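Local coordinates for protein cellulosomal scaffoldin (Bacteroides cellulosolvens, PDB 2XBT) that probably binds cellulose as a family 3b carbohydrate-binding module, one domain of a longer scaffoldin from the cellulosome, at residues A[3-8]-A[153-159]; A[11-15]-A[140-146]; A[20-26]-A[124-130]; A[31-35]-A[98-102]; A[61-67]-A[111-117]. All coordinates share one frame; numbering follows the deposited sequence.

Contact 1 of 5, residues A[3-8]-A[153-159]; sequences PVQVNS and ALVYGTP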
# COMPACT_ATOMS: atom_id res chain seq x y z
N PRO A 3 -5.26 13.15 -8.55
CA PRO A 3 -6.19 14.23 -8.21
C PRO A 3 -5.65 15.18 -7.14
O PRO A 3 -4.43 15.25 -6.92
CB PRO A 3 -7.40 13.46 -7.67
CG PRO A 3 -7.41 12.22 -8.49
CD PRO A 3 -5.96 11.87 -8.77
N VAL A 4 -6.55 15.91 -6.50
CA VAL A 4 -6.18 16.81 -5.42
C VAL A 4 -6.02 16.05 -4.12
O VAL A 4 -6.88 15.25 -3.74
CB VAL A 4 -7.21 17.95 -5.24
CG1 VAL A 4 -7.31 18.78 -6.50
CG2 VAL A 4 -8.57 17.39 -4.85
N GLN A 5 -4.92 16.30 -3.43
CA GLN A 5 -4.65 15.68 -2.14
C GLN A 5 -5.26 16.52 -1.02
O GLN A 5 -4.84 17.65 -0.78
CB GLN A 5 -3.13 15.58 -1.96
CG GLN A 5 -2.66 14.94 -0.67
CD GLN A 5 -1.21 14.53 -0.76
OE1 GLN A 5 -0.79 13.88 -1.72
NE2 GLN A 5 -0.42 14.93 0.23
N VAL A 6 -6.25 15.97 -0.33
CA VAL A 6 -6.87 16.70 0.77
C VAL A 6 -5.91 16.70 1.96
O VAL A 6 -5.10 15.78 2.12
CB VAL A 6 -8.23 16.12 1.18
CG1 VAL A 6 -9.11 15.95 -0.07
CG2 VAL A 6 -8.06 14.80 1.90
N ASN A 7 -5.98 17.74 2.77
CA ASN A 7 -5.12 17.84 3.92
C ASN A 7 -5.39 16.71 4.91
O ASN A 7 -6.52 16.25 5.07
CB ASN A 7 -5.26 19.20 4.59
CG ASN A 7 -4.66 20.32 3.76
OD1 ASN A 7 -3.95 20.07 2.79
ND2 ASN A 7 -4.94 21.56 4.15
N SER A 8 -4.33 16.27 5.56
CA SER A 8 -4.44 15.30 6.61
C SER A 8 -3.08 15.33 7.25
O SER A 8 -2.17 16.00 6.75
CB SER A 8 -4.73 13.91 6.03
OG SER A 8 -3.54 13.34 5.49
N ALA A 153 -10.98 9.81 -0.37
CA ALA A 153 -10.25 11.01 -0.76
C ALA A 153 -8.75 10.80 -0.65
O ALA A 153 -8.24 10.35 0.37
CB ALA A 153 -10.68 12.18 0.10
N LEU A 154 -8.03 11.17 -1.70
CA LEU A 154 -6.57 11.06 -1.72
C LEU A 154 -5.88 11.86 -0.62
O LEU A 154 -6.01 13.09 -0.55
CB LEU A 154 -6.04 11.51 -3.08
CG LEU A 154 -4.53 11.38 -3.32
CD1 LEU A 154 -4.09 9.93 -3.18
CD2 LEU A 154 -4.18 11.93 -4.70
N VAL A 155 -5.12 11.18 0.23
CA VAL A 155 -4.38 11.85 1.29
C VAL A 155 -2.87 11.73 1.13
O VAL A 155 -2.11 12.47 1.77
CB VAL A 155 -4.79 11.33 2.71
CG1 VAL A 155 -6.23 11.72 3.04
CG2 VAL A 155 -4.60 9.82 2.79
N TYR A 156 -2.40 10.80 0.29
CA TYR A 156 -0.96 10.62 0.13
C TYR A 156 -0.66 9.94 -1.20
O TYR A 156 -1.39 9.04 -1.62
CB TYR A 156 -0.34 9.79 1.27
CG TYR A 156 1.15 9.53 1.07
CD1 TYR A 156 2.09 10.32 1.70
CD2 TYR A 156 1.60 8.48 0.27
CE1 TYR A 156 3.45 10.10 1.54
CE2 TYR A 156 2.96 8.26 0.08
CZ TYR A 156 3.88 9.08 0.72
OH TYR A 156 5.24 8.88 0.57
N GLY A 157 0.42 10.37 -1.84
CA GLY A 157 0.92 9.67 -3.01
C GLY A 157 0.34 10.20 -4.30
O GLY A 157 -0.53 11.07 -4.29
N THR A 158 0.82 9.65 -5.41
CA THR A 158 0.47 10.09 -6.76
C THR A 158 -0.03 8.93 -7.60
O THR A 158 0.78 8.16 -8.11
CB THR A 158 1.73 10.65 -7.46
OG1 THR A 158 2.35 11.63 -6.62
CG2 THR A 158 1.37 11.26 -8.82
N PRO A 159 -1.35 8.80 -7.74
CA PRO A 159 -1.99 7.81 -8.58
C PRO A 159 -1.53 8.02 -10.03
O PRO A 159 -1.17 9.14 -10.37
CB PRO A 159 -3.48 8.17 -8.48
CG PRO A 159 -3.61 8.93 -7.23
CD PRO A 159 -2.33 9.69 -7.08
O HOH W 1 -9.29 12.94 -3.78
O HOH W 2 1.88 12.82 -1.14
O HOH W 3 -2.87 14.52 3.04
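P3 to S8 lie along the edge strand 153-156 in a thin, partly hydrated contact that brings the two ends of this CBM3 β-sandwich module together. Its one direct hydrogen bond runs from V6 N to L154 O (2.9 Å), with the donor nearly in line with the carbonyl. The same oxygen receives the CA-H of Q5, whose CA lies 3.3 Å from L154 O. Water makes up the rest of the polar contact. One molecule links V4 O, weakly, with L154 N. Another is held by Q5 OE1 and G157 N, and a third joins V6 O, V155 O and S8 OG, which also pairs with L10 N. With CG trans to the backbone N (chi1 -180°) and the chain stretched beyond it, Q5 lays its CG and CD along the V155 carbonyl and brings its amide beside Y156 and G157. The apolar touches are light: V6 CG2 meets V155 CG1 at 3.8 Å, V6 CG1 meets A153 CB, and P3 CD reaches P159 CG at 4.1 Å. Strand 153-156 pairs with strand 147-150, and a classic β bulge sets V155 and Y156 both against V148. L154 packs on Y149, and Y156 turns to L12 of strand 10-15.

Contact 2 of 5, residues A[11-15]-A[140-146]; sequences KLLFS and FGENKLV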
# COMPACT_ATOMS: atom_id res chain seq x y z
N LYS A 11 0.95 10.05 6.69
CA LYS A 11 2.17 9.88 5.90
C LYS A 11 2.47 8.39 5.73
O LYS A 11 2.32 7.62 6.67
CB LYS A 11 3.32 10.59 6.60
CG LYS A 11 4.69 10.29 6.08
CD LYS A 11 5.71 11.18 6.80
CE LYS A 11 7.14 10.70 6.58
NZ LYS A 11 8.14 11.56 7.28
N LEU A 12 2.90 8.00 4.52
CA LEU A 12 3.20 6.60 4.26
C LEU A 12 4.69 6.39 4.09
O LEU A 12 5.33 7.10 3.32
CB LEU A 12 2.48 6.12 2.99
CG LEU A 12 2.56 4.63 2.66
CD1 LEU A 12 1.86 3.83 3.73
CD2 LEU A 12 1.95 4.33 1.29
N LEU A 13 5.23 5.42 4.82
CA LEU A 13 6.58 4.95 4.61
C LEU A 13 6.48 3.60 3.92
O LEU A 13 5.53 2.85 4.15
CB LEU A 13 7.34 4.83 5.94
CG LEU A 13 7.52 6.13 6.73
CD1 LEU A 13 8.12 5.85 8.11
CD2 LEU A 13 8.39 7.12 5.97
N PHE A 14 7.44 3.29 3.06
CA PHE A 14 7.33 2.09 2.25
C PHE A 14 8.68 1.38 2.18
O PHE A 14 9.73 2.04 2.12
CB PHE A 14 6.89 2.46 0.82
CG PHE A 14 6.70 1.27 -0.09
CD1 PHE A 14 5.46 0.68 -0.22
CD2 PHE A 14 7.77 0.76 -0.81
CE1 PHE A 14 5.28 -0.40 -1.04
CE2 PHE A 14 7.61 -0.33 -1.63
CZ PHE A 14 6.36 -0.92 -1.75
N SER A 15 8.65 0.06 2.20
CA SER A 15 9.82 -0.73 1.82
C SER A 15 9.38 -2.03 1.19
O SER A 15 8.24 -2.43 1.33
CB SER A 15 10.73 -1.01 3.02
OG SER A 15 10.32 -2.20 3.66
N PHE A 140 12.63 1.57 5.25
CA PHE A 140 11.44 2.40 5.04
C PHE A 140 11.81 3.78 4.52
O PHE A 140 12.57 4.51 5.16
CB PHE A 140 10.61 2.57 6.32
CG PHE A 140 9.83 1.35 6.70
CD1 PHE A 140 8.75 0.94 5.94
CD2 PHE A 140 10.16 0.62 7.83
CE1 PHE A 140 8.02 -0.17 6.29
CE2 PHE A 140 9.44 -0.51 8.18
CZ PHE A 140 8.36 -0.90 7.41
N GLY A 141 11.27 4.12 3.36
CA GLY A 141 11.52 5.41 2.76
C GLY A 141 10.25 5.90 2.12
O GLY A 141 9.20 5.27 2.25
N GLU A 142 10.34 7.04 1.44
CA GLU A 142 9.21 7.60 0.71
C GLU A 142 9.01 6.85 -0.60
O GLU A 142 9.92 6.78 -1.43
CB GLU A 142 9.49 9.07 0.44
CG GLU A 142 8.46 9.79 -0.41
CD GLU A 142 8.83 11.26 -0.65
OE1 GLU A 142 9.70 11.52 -1.50
OE2 GLU A 142 8.26 12.14 0.04
N ASN A 143 7.83 6.26 -0.79
CA ASN A 143 7.41 5.78 -2.10
C ASN A 143 6.12 6.49 -2.45
O ASN A 143 5.04 6.02 -2.09
CB ASN A 143 7.22 4.27 -2.13
CG ASN A 143 6.77 3.76 -3.51
OD1 ASN A 143 6.65 4.54 -4.47
ND2 ASN A 143 6.55 2.46 -3.61
N LYS A 144 6.24 7.61 -3.16
CA LYS A 144 5.09 8.43 -3.55
C LYS A 144 4.22 7.82 -4.64
O LYS A 144 3.17 8.37 -4.99
CB LYS A 144 5.55 9.82 -4.00
CG LYS A 144 6.20 10.65 -2.91
CD LYS A 144 5.18 11.10 -1.87
CE LYS A 144 5.33 12.59 -1.58
NZ LYS A 144 4.49 13.01 -0.41
N LEU A 145 4.62 6.66 -5.17
CA LEU A 145 3.87 6.02 -6.25
C LEU A 145 2.81 5.06 -5.71
O LEU A 145 2.11 4.39 -6.49
CB LEU A 145 4.83 5.29 -7.21
CG LEU A 145 5.97 6.14 -7.79
CD1 LEU A 145 6.99 5.24 -8.49
CD2 LEU A 145 5.43 7.17 -8.76
N VAL A 146 2.67 5.01 -4.39
CA VAL A 146 1.59 4.24 -3.76
C VAL A 146 0.62 5.26 -3.20
O VAL A 146 1.05 6.24 -2.58
CB VAL A 146 2.11 3.38 -2.60
CG1 VAL A 146 0.94 2.76 -1.83
CG2 VAL A 146 3.05 2.28 -3.12
O HOH W 4 5.45 5.92 0.85
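F14 N donates to G141 O at 2.8 Å, the shortest direct hydrogen bond between these segments. With the return bond from G141 N to F14 O it makes a single antiparallel β bridge, through which the loop 140-146 clips onto strand 10-15 of the β-sandwich. Beyond the bridge a water spans the gap, donating to L12 O (2.7 Å) and accepting from N143 N. The F14 ring is covered by an amide: N143 ND2 stands 3.4 Å above the ring plane, over its centre, and the two planes are 84° apart. Each has CG trans to its backbone N, so ring and amide run alongside each other; F14 CB lies 3.5 Å from N143 CB. Two bonds fix the amide's rotation: ND2 gives to S132 O, while OD1 accepts from L145 N in an Asx turn, the donor standing 44° out of the carbonyl plane. V146 completes the buried side, its CG1 on L12 CD2 (3.6 Å) and its CG2 near the F14 ring, where I47 and Y49 of strand 45-51 join it. On the other flank L13 CB touches F140 CB, and S15 OG lies over one face of the F140 ring, 4.0 Å above its plane and offset toward the rim.

Contact 3 of 5, residues A[20-26]-A[124-130]; sequences AASSNQI and NVDQSND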
# COMPACT_ATOMS: atom_id res chain seq x y z
N ALA A 20 14.33 -6.68 -6.03
CA ALA A 20 14.79 -6.21 -7.34
C ALA A 20 13.64 -6.20 -8.34
O ALA A 20 12.58 -6.76 -8.08
CB ALA A 20 15.91 -7.11 -7.85
N ALA A 21 13.86 -5.59 -9.49
CA ALA A 21 12.84 -5.59 -10.53
C ALA A 21 12.36 -7.00 -10.84
O ALA A 21 11.18 -7.25 -11.03
CB ALA A 21 13.36 -4.91 -11.78
N SER A 22 13.30 -7.94 -10.91
CA SER A 22 12.95 -9.33 -11.11
C SER A 22 12.81 -10.02 -9.75
O SER A 22 13.77 -10.10 -9.00
CB SER A 22 14.03 -10.02 -11.95
OG SER A 22 13.52 -11.17 -12.59
N SER A 23 11.61 -10.50 -9.45
CA SER A 23 11.32 -11.02 -8.11
C SER A 23 10.31 -12.16 -8.19
O SER A 23 9.53 -12.22 -9.13
CB SER A 23 10.75 -9.88 -7.24
OG SER A 23 10.63 -10.25 -5.87
N ASN A 24 10.32 -13.05 -7.21
CA ASN A 24 9.32 -14.12 -7.16
C ASN A 24 7.93 -13.64 -6.74
O ASN A 24 6.93 -14.30 -7.01
CB ASN A 24 9.79 -15.26 -6.25
CG ASN A 24 9.88 -14.87 -4.78
OD1 ASN A 24 10.25 -13.74 -4.43
ND2 ASN A 24 9.56 -15.81 -3.90
N GLN A 25 7.87 -12.49 -6.09
CA GLN A 25 6.59 -11.93 -5.65
C GLN A 25 6.75 -10.45 -5.39
O GLN A 25 7.87 -9.95 -5.29
CB GLN A 25 6.11 -12.64 -4.39
CG GLN A 25 7.14 -12.68 -3.27
CD GLN A 25 6.84 -13.75 -2.22
OE1 GLN A 25 5.69 -14.18 -2.05
NE2 GLN A 25 7.87 -14.18 -1.51
N ILE A 26 5.64 -9.72 -5.28
CA ILE A 26 5.71 -8.32 -4.93
C ILE A 26 5.73 -8.19 -3.42
O ILE A 26 4.87 -8.76 -2.75
CB ILE A 26 4.48 -7.54 -5.46
CG1 ILE A 26 4.31 -7.75 -6.97
CG2 ILE A 26 4.62 -6.07 -5.13
CD1 ILE A 26 3.09 -7.03 -7.55
N ASN A 124 7.36 -15.77 -11.91
CA ASN A 124 7.89 -14.58 -11.28
C ASN A 124 7.25 -13.33 -11.84
O ASN A 124 6.52 -13.37 -12.84
CB ASN A 124 9.40 -14.52 -11.45
CG ASN A 124 10.09 -15.74 -10.89
OD1 ASN A 124 9.82 -16.15 -9.77
ND2 ASN A 124 10.94 -16.37 -11.69
N VAL A 125 7.56 -12.21 -11.20
CA VAL A 125 7.01 -10.93 -11.57
C VAL A 125 8.12 -10.04 -12.11
O VAL A 125 9.23 -10.04 -11.58
CB VAL A 125 6.36 -10.26 -10.35
CG1 VAL A 125 5.20 -11.10 -9.84
CG2 VAL A 125 7.39 -10.06 -9.25
N ASP A 126 7.82 -9.31 -13.17
CA ASP A 126 8.71 -8.26 -13.63
C ASP A 126 8.15 -6.92 -13.16
O ASP A 126 7.21 -6.38 -13.74
CB ASP A 126 8.82 -8.26 -15.16
CG ASP A 126 9.55 -7.04 -15.70
OD1 ASP A 126 10.41 -6.48 -14.98
OD2 ASP A 126 9.27 -6.64 -16.84
N GLN A 127 8.73 -6.39 -12.10
CA GLN A 127 8.18 -5.21 -11.47
C GLN A 127 8.67 -3.95 -12.17
O GLN A 127 8.22 -2.86 -11.85
CB GLN A 127 8.60 -5.18 -10.01
CG GLN A 127 8.40 -6.50 -9.31
CD GLN A 127 8.57 -6.39 -7.82
OE1 GLN A 127 7.62 -6.08 -7.11
NE2 GLN A 127 9.77 -6.63 -7.33
N SER A 128 9.57 -4.11 -13.14
CA SER A 128 10.08 -2.94 -13.85
C SER A 128 8.93 -2.28 -14.58
O SER A 128 8.98 -1.09 -14.87
CB SER A 128 11.20 -3.30 -14.84
OG SER A 128 10.69 -4.02 -15.95
N ASN A 129 7.89 -3.06 -14.86
CA ASN A 129 6.69 -2.53 -15.50
C ASN A 129 5.55 -2.15 -14.56
O ASN A 129 4.44 -1.88 -15.01
CB ASN A 129 6.14 -3.54 -16.51
CG ASN A 129 6.85 -3.46 -17.82
OD1 ASN A 129 7.01 -2.37 -18.38
ND2 ASN A 129 7.31 -4.60 -18.32
N ASP A 130 5.81 -2.13 -13.26
CA ASP A 130 4.75 -1.78 -12.32
C ASP A 130 4.94 -0.35 -11.84
O ASP A 130 5.99 -0.02 -11.28
CB ASP A 130 4.74 -2.73 -11.12
CG ASP A 130 4.37 -4.13 -11.50
OD1 ASP A 130 3.67 -4.34 -12.52
OD2 ASP A 130 4.75 -5.05 -10.75
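S23 and V125 form the hydrogen-bonded pair of a two-bridge antiparallel β ladder at one end of the sandwich, with V125 N to S23 O at 2.9 Å and S23 N to V125 O at 3.2 Å. The tight side is the one carrying S23 and V125, where Q127 also packs. V125 CG2 presses against S23 O at 3.0 Å. Q127 is buried and grips the other segment twice: its backbone N donates to A21 O (2.8 Å), and its NE2 donates to A20 O (2.9 Å), which lies close to the plane of the amide. Extended beyond CG, the Q127 chain runs past A21 O and puts NE2 beside S23 CB, while OE1 rests against I26 CG2 at 3.6 Å. I26 and Q127 both also touch Y49 of strand 45-51. The opposite face is looser and open to solvent: S22 and D126 make a non-hydrogen-bonded pair whose side chains do not touch each other. D126 instead turns back on its own segment, where OD1 takes the backbone N of S128, an Asx turn, and also its hydroxyl (2.7 Å). At the end of the ladder, N124 OD1 lies against N24 CA and CB. With scarcely any apolar side-chain contact, this clip probably draws its hold mainly from directed hydrogen bonds, and the buried Q127 amide links A20 to a side chain that also packs on Y49.

Contact 4 of 5, residues A[31-35]-A[98-102]; sequences KLQNT and LGAAG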
# COMPACT_ATOMS: atom_id res chain seq x y z
N LYS A 31 4.27 1.55 6.57
CA LYS A 31 3.93 2.14 7.84
C LYS A 31 3.15 3.39 7.54
O LYS A 31 3.67 4.31 6.91
CB LYS A 31 5.18 2.57 8.60
CG LYS A 31 5.74 1.57 9.56
CD LYS A 31 6.64 2.29 10.57
CE LYS A 31 7.45 1.32 11.41
NZ LYS A 31 8.31 2.06 12.39
N LEU A 32 1.91 3.42 8.00
CA LEU A 32 1.11 4.61 7.84
C LEU A 32 1.15 5.35 9.17
O LEU A 32 0.79 4.79 10.20
CB LEU A 32 -0.32 4.23 7.44
CG LEU A 32 -1.37 5.34 7.34
CD1 LEU A 32 -0.99 6.43 6.33
CD2 LEU A 32 -2.73 4.74 7.00
N GLN A 33 1.62 6.60 9.14
CA GLN A 33 1.78 7.39 10.36
C GLN A 33 0.80 8.55 10.43
O GLN A 33 0.42 9.13 9.41
CB GLN A 33 3.20 7.96 10.46
CG GLN A 33 4.27 6.94 10.70
CD GLN A 33 5.67 7.56 10.73
OE1 GLN A 33 5.92 8.56 10.07
NE2 GLN A 33 6.57 6.95 11.49
N ASN A 34 0.39 8.90 11.64
CA ASN A 34 -0.38 10.11 11.86
C ASN A 34 0.54 11.06 12.60
O ASN A 34 0.99 10.75 13.70
CB ASN A 34 -1.64 9.79 12.66
CG ASN A 34 -2.39 11.03 13.14
OD1 ASN A 34 -2.19 12.12 12.62
ND2 ASN A 34 -3.25 10.85 14.13
N THR A 35 0.86 12.20 11.99
CA THR A 35 1.83 13.12 12.56
C THR A 35 1.18 14.23 13.39
O THR A 35 1.87 15.07 13.98
CB THR A 35 2.60 13.84 11.46
OG1 THR A 35 1.66 14.60 10.68
CG2 THR A 35 3.32 12.85 10.57
N LEU A 98 -6.01 4.94 14.30
CA LEU A 98 -4.75 5.65 14.40
C LEU A 98 -4.95 6.79 15.37
O LEU A 98 -5.71 7.72 15.09
CB LEU A 98 -4.34 6.21 13.04
CG LEU A 98 -3.47 5.33 12.18
CD1 LEU A 98 -2.80 6.22 11.13
CD2 LEU A 98 -2.43 4.59 13.02
N GLY A 99 -4.30 6.71 16.52
CA GLY A 99 -4.42 7.72 17.55
C GLY A 99 -3.60 8.96 17.25
O GLY A 99 -2.85 9.00 16.27
N ALA A 100 -3.76 9.98 18.09
CA ALA A 100 -2.95 11.19 17.96
C ALA A 100 -1.48 10.91 18.23
O ALA A 100 -1.15 10.13 19.11
CB ALA A 100 -3.45 12.24 18.92
N ALA A 101 -0.62 11.58 17.48
CA ALA A 101 0.82 11.50 17.72
C ALA A 101 1.12 11.86 19.18
O ALA A 101 0.63 12.87 19.69
CB ALA A 101 1.56 12.44 16.76
N GLY A 102 1.89 11.01 19.84
CA GLY A 102 2.30 11.23 21.21
C GLY A 102 1.33 10.71 22.26
O GLY A 102 1.63 10.78 23.45
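N34 hands its side-chain amide to the G99 carbonyl, the one direct hydrogen bond between the end of strand 22-34 and the loop that leaves strand 97-98 at this edge of the CBM3 β-sandwich. The torsions of N34 suit this reach: CG stands trans to the backbone N (chi1 170°), carrying the amide off the strand and over the loop. ND2 then meets G99 O at 2.9 Å, but not on a lone pair: the donor sits 49° out of the carbonyl plane, and the oxygen in turn is tilted from the amide plane, so the bond is a bent one. The amide has further partners in the turn after the strand. ND2 also gives to S38 O, and OD1 accepts from G36 N two residues on, an Asx-turn bond that helps fix the flip of the group. Beside N34 CB, L98 supplies the apolar part. Its chi1 of -91° is away from a staggered value, and its CD1 methyl ends up among three neighbours: L32 O, N34 CB and L32 CG, the last at 4.1 Å. L32, with CG likewise trans to its backbone N, crosses L98 at a slant. L10 of strand 10-15 touches both leucines, and Y40 packs on L98 and N34, so the leucine part is buried. Farther along, the loop follows the strand at 35° between their directions and reaches the exposed T35. There the A101 CB methyl rests on the backbone, 3.5 Å from N34 O and 3.8 Å from T35 O.

Contact 5 of 5, residues A[61-67]-A[111-117]; sequences YYSDYVS and VTIQGRV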
# COMPACT_ATOMS: atom_id res chain seq x y z
N TYR A 61 -3.09 -12.22 -2.58
CA TYR A 61 -2.51 -11.33 -1.59
C TYR A 61 -2.32 -12.07 -0.28
O TYR A 61 -3.25 -12.72 0.21
CB TYR A 61 -3.39 -10.10 -1.37
CG TYR A 61 -2.83 -9.15 -0.34
CD1 TYR A 61 -1.85 -8.23 -0.68
CD2 TYR A 61 -3.29 -9.16 0.98
CE1 TYR A 61 -1.33 -7.34 0.27
CE2 TYR A 61 -2.78 -8.27 1.93
CZ TYR A 61 -1.81 -7.37 1.57
OH TYR A 61 -1.30 -6.50 2.50
N TYR A 62 -1.12 -11.99 0.27
CA TYR A 62 -0.77 -12.62 1.54
C TYR A 62 -0.57 -11.58 2.62
O TYR A 62 0.35 -10.76 2.55
CB TYR A 62 0.50 -13.46 1.37
CG TYR A 62 0.30 -14.64 0.45
CD1 TYR A 62 -0.32 -15.80 0.90
CD2 TYR A 62 0.72 -14.58 -0.88
CE1 TYR A 62 -0.52 -16.88 0.05
CE2 TYR A 62 0.53 -15.66 -1.73
CZ TYR A 62 -0.09 -16.80 -1.26
OH TYR A 62 -0.28 -17.86 -2.12
N SER A 63 -1.44 -11.60 3.62
CA SER A 63 -1.30 -10.66 4.74
C SER A 63 -0.42 -11.26 5.83
O SER A 63 -0.89 -12.06 6.65
CB SER A 63 -2.68 -10.27 5.29
OG SER A 63 -2.57 -9.20 6.21
N ASP A 64 0.85 -10.88 5.84
CA ASP A 64 1.83 -11.43 6.76
C ASP A 64 1.72 -10.80 8.15
O ASP A 64 1.75 -11.50 9.16
CB ASP A 64 3.25 -11.21 6.24
CG ASP A 64 3.54 -11.99 4.96
OD1 ASP A 64 2.94 -13.06 4.73
OD2 ASP A 64 4.38 -11.50 4.17
N TYR A 65 1.63 -9.48 8.19
CA TYR A 65 1.59 -8.77 9.46
C TYR A 65 0.83 -7.45 9.36
O TYR A 65 1.06 -6.65 8.45
CB TYR A 65 3.01 -8.52 9.98
CG TYR A 65 3.03 -7.74 11.28
CD1 TYR A 65 2.48 -8.28 12.43
CD2 TYR A 65 3.60 -6.48 11.35
CE1 TYR A 65 2.49 -7.59 13.62
CE2 TYR A 65 3.62 -5.77 12.55
CZ TYR A 65 3.06 -6.34 13.68
OH TYR A 65 3.06 -5.67 14.88
N VAL A 66 -0.09 -7.24 10.29
CA VAL A 66 -0.77 -5.96 10.39
C VAL A 66 -0.83 -5.61 11.87
O VAL A 66 -1.44 -6.34 12.65
CB VAL A 66 -2.19 -6.02 9.83
CG1 VAL A 66 -2.84 -4.65 9.88
CG2 VAL A 66 -2.17 -6.57 8.40
N SER A 67 -0.17 -4.52 12.25
CA SER A 67 0.03 -4.21 13.66
C SER A 67 -1.25 -3.79 14.39
O SER A 67 -1.33 -3.91 15.61
CB SER A 67 1.11 -3.15 13.84
OG SER A 67 0.69 -1.89 13.37
N VAL A 111 0.53 2.44 12.00
CA VAL A 111 0.18 1.05 11.78
C VAL A 111 1.14 0.48 10.74
O VAL A 111 1.45 1.13 9.74
CB VAL A 111 -1.27 0.90 11.33
CG1 VAL A 111 -1.53 1.70 10.04
CG2 VAL A 111 -1.61 -0.57 11.14
N THR A 112 1.62 -0.73 11.01
CA THR A 112 2.50 -1.43 10.08
C THR A 112 1.71 -2.47 9.30
O THR A 112 0.96 -3.27 9.87
CB THR A 112 3.64 -2.11 10.83
OG1 THR A 112 4.45 -1.10 11.44
CG2 THR A 112 4.49 -2.93 9.87
N ILE A 113 1.86 -2.48 7.97
CA ILE A 113 1.18 -3.43 7.12
C ILE A 113 2.23 -4.13 6.26
O ILE A 113 2.99 -3.46 5.54
CB ILE A 113 0.17 -2.71 6.21
CG1 ILE A 113 -0.81 -1.90 7.06
CG2 ILE A 113 -0.56 -3.68 5.29
CD1 ILE A 113 -1.50 -0.77 6.31
N GLN A 114 2.30 -5.45 6.35
CA GLN A 114 3.25 -6.22 5.56
C GLN A 114 2.49 -7.24 4.74
O GLN A 114 1.79 -8.08 5.28
CB GLN A 114 4.28 -6.91 6.45
CG GLN A 114 5.03 -5.95 7.34
CD GLN A 114 6.08 -6.63 8.20
OE1 GLN A 114 6.27 -7.85 8.14
NE2 GLN A 114 6.76 -5.84 9.03
N GLY A 115 2.62 -7.15 3.42
CA GLY A 115 1.87 -8.02 2.54
C GLY A 115 2.73 -8.44 1.37
O GLY A 115 3.75 -7.81 1.07
N ARG A 116 2.31 -9.50 0.70
CA ARG A 116 2.99 -9.95 -0.50
C ARG A 116 1.95 -10.28 -1.54
O ARG A 116 0.84 -10.70 -1.21
CB ARG A 116 3.82 -11.19 -0.21
CG ARG A 116 5.10 -10.92 0.54
CD ARG A 116 5.72 -12.23 0.99
NE ARG A 116 4.84 -12.94 1.92
CZ ARG A 116 4.35 -14.15 1.71
NH1 ARG A 116 4.65 -14.81 0.60
NH2 ARG A 116 3.57 -14.71 2.62
N VAL A 117 2.32 -10.10 -2.80
CA VAL A 117 1.47 -10.55 -3.89
C VAL A 117 2.25 -11.51 -4.79
O VAL A 117 3.38 -11.23 -5.22
CB VAL A 117 0.91 -9.38 -4.69
CG1 VAL A 117 0.15 -9.90 -5.91
CG2 VAL A 117 -0.02 -8.55 -3.81
O HOH W 5 -1.13 -7.16 5.18
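Y61 to V66 pair antiparallel with V117 to I113, the strand axes at 155°, and a classic β bulge shifts the register where D64 and Y65 both oppose Q114. Q114 O takes both bulge amides, D64 N at 3.0 Å and Y65 N at 3.2 Å. The bulge turns D64 toward R116, and the pair forms a side-on salt bridge: NE to OD2 (2.7 Å) and NH2 to OD1 (2.8 Å), each oxygen using its syn lone pair. Carboxylate and guanidinium are nearly coplanar, 7° apart. Y62 CB lies over one face of the guanidinium, and the Y62 ring runs only 12° off that plane. NH1 goes on to Q25 OE1, so all three guanidinium nitrogens have a protein partner. On the same face Y65 meets T112 CG2 with its ring edge, 3.9 Å from CD2. A flat row of aromatic and ion-paired side chains on one sheet is the cellulose-binding feature of CBM3 relatives, and this face is consistent with it. On the other face Y61 lies along the strand: its OH comes within 3.5 Å of G115 CA, which carries no side chain, and a water joins that hydroxyl to S63 OG and Q114 O. At the far end S67 N donates to T112 O and S67 OG accepts from T112 N (2.8 Å), extending the bonding just past the last bridge. Strand 110-119 bonds along its other edge to strand 22-34, while Y61 and V117 point inward onto F75 of strand 71-82 and touch strand 85-93 in the opposing sheet.

In the fold
Contact 1 closes the chain end to end, and the other four fall within it in sequence; contacts 4 and 5 interleave along the chain. Contacts 2 to 5 all reach the sheet that holds strands 10-15, 22-34, 59-66 and 110-119, while contact 1 lies on edge strand 153-156 of the other large sheet. Strand 22-34 serves both contact 3 and contact 4, whose centres are about 31 Å apart on opposite sides of the chain's centre. Contact 2 touches contacts 1 and 4, and contact 5 touches 3 and 4. The contacts thus run from the neighbouring termini, through the buried contact 2, to the sheet whose D64–R116 face is consistent with cellulose binding.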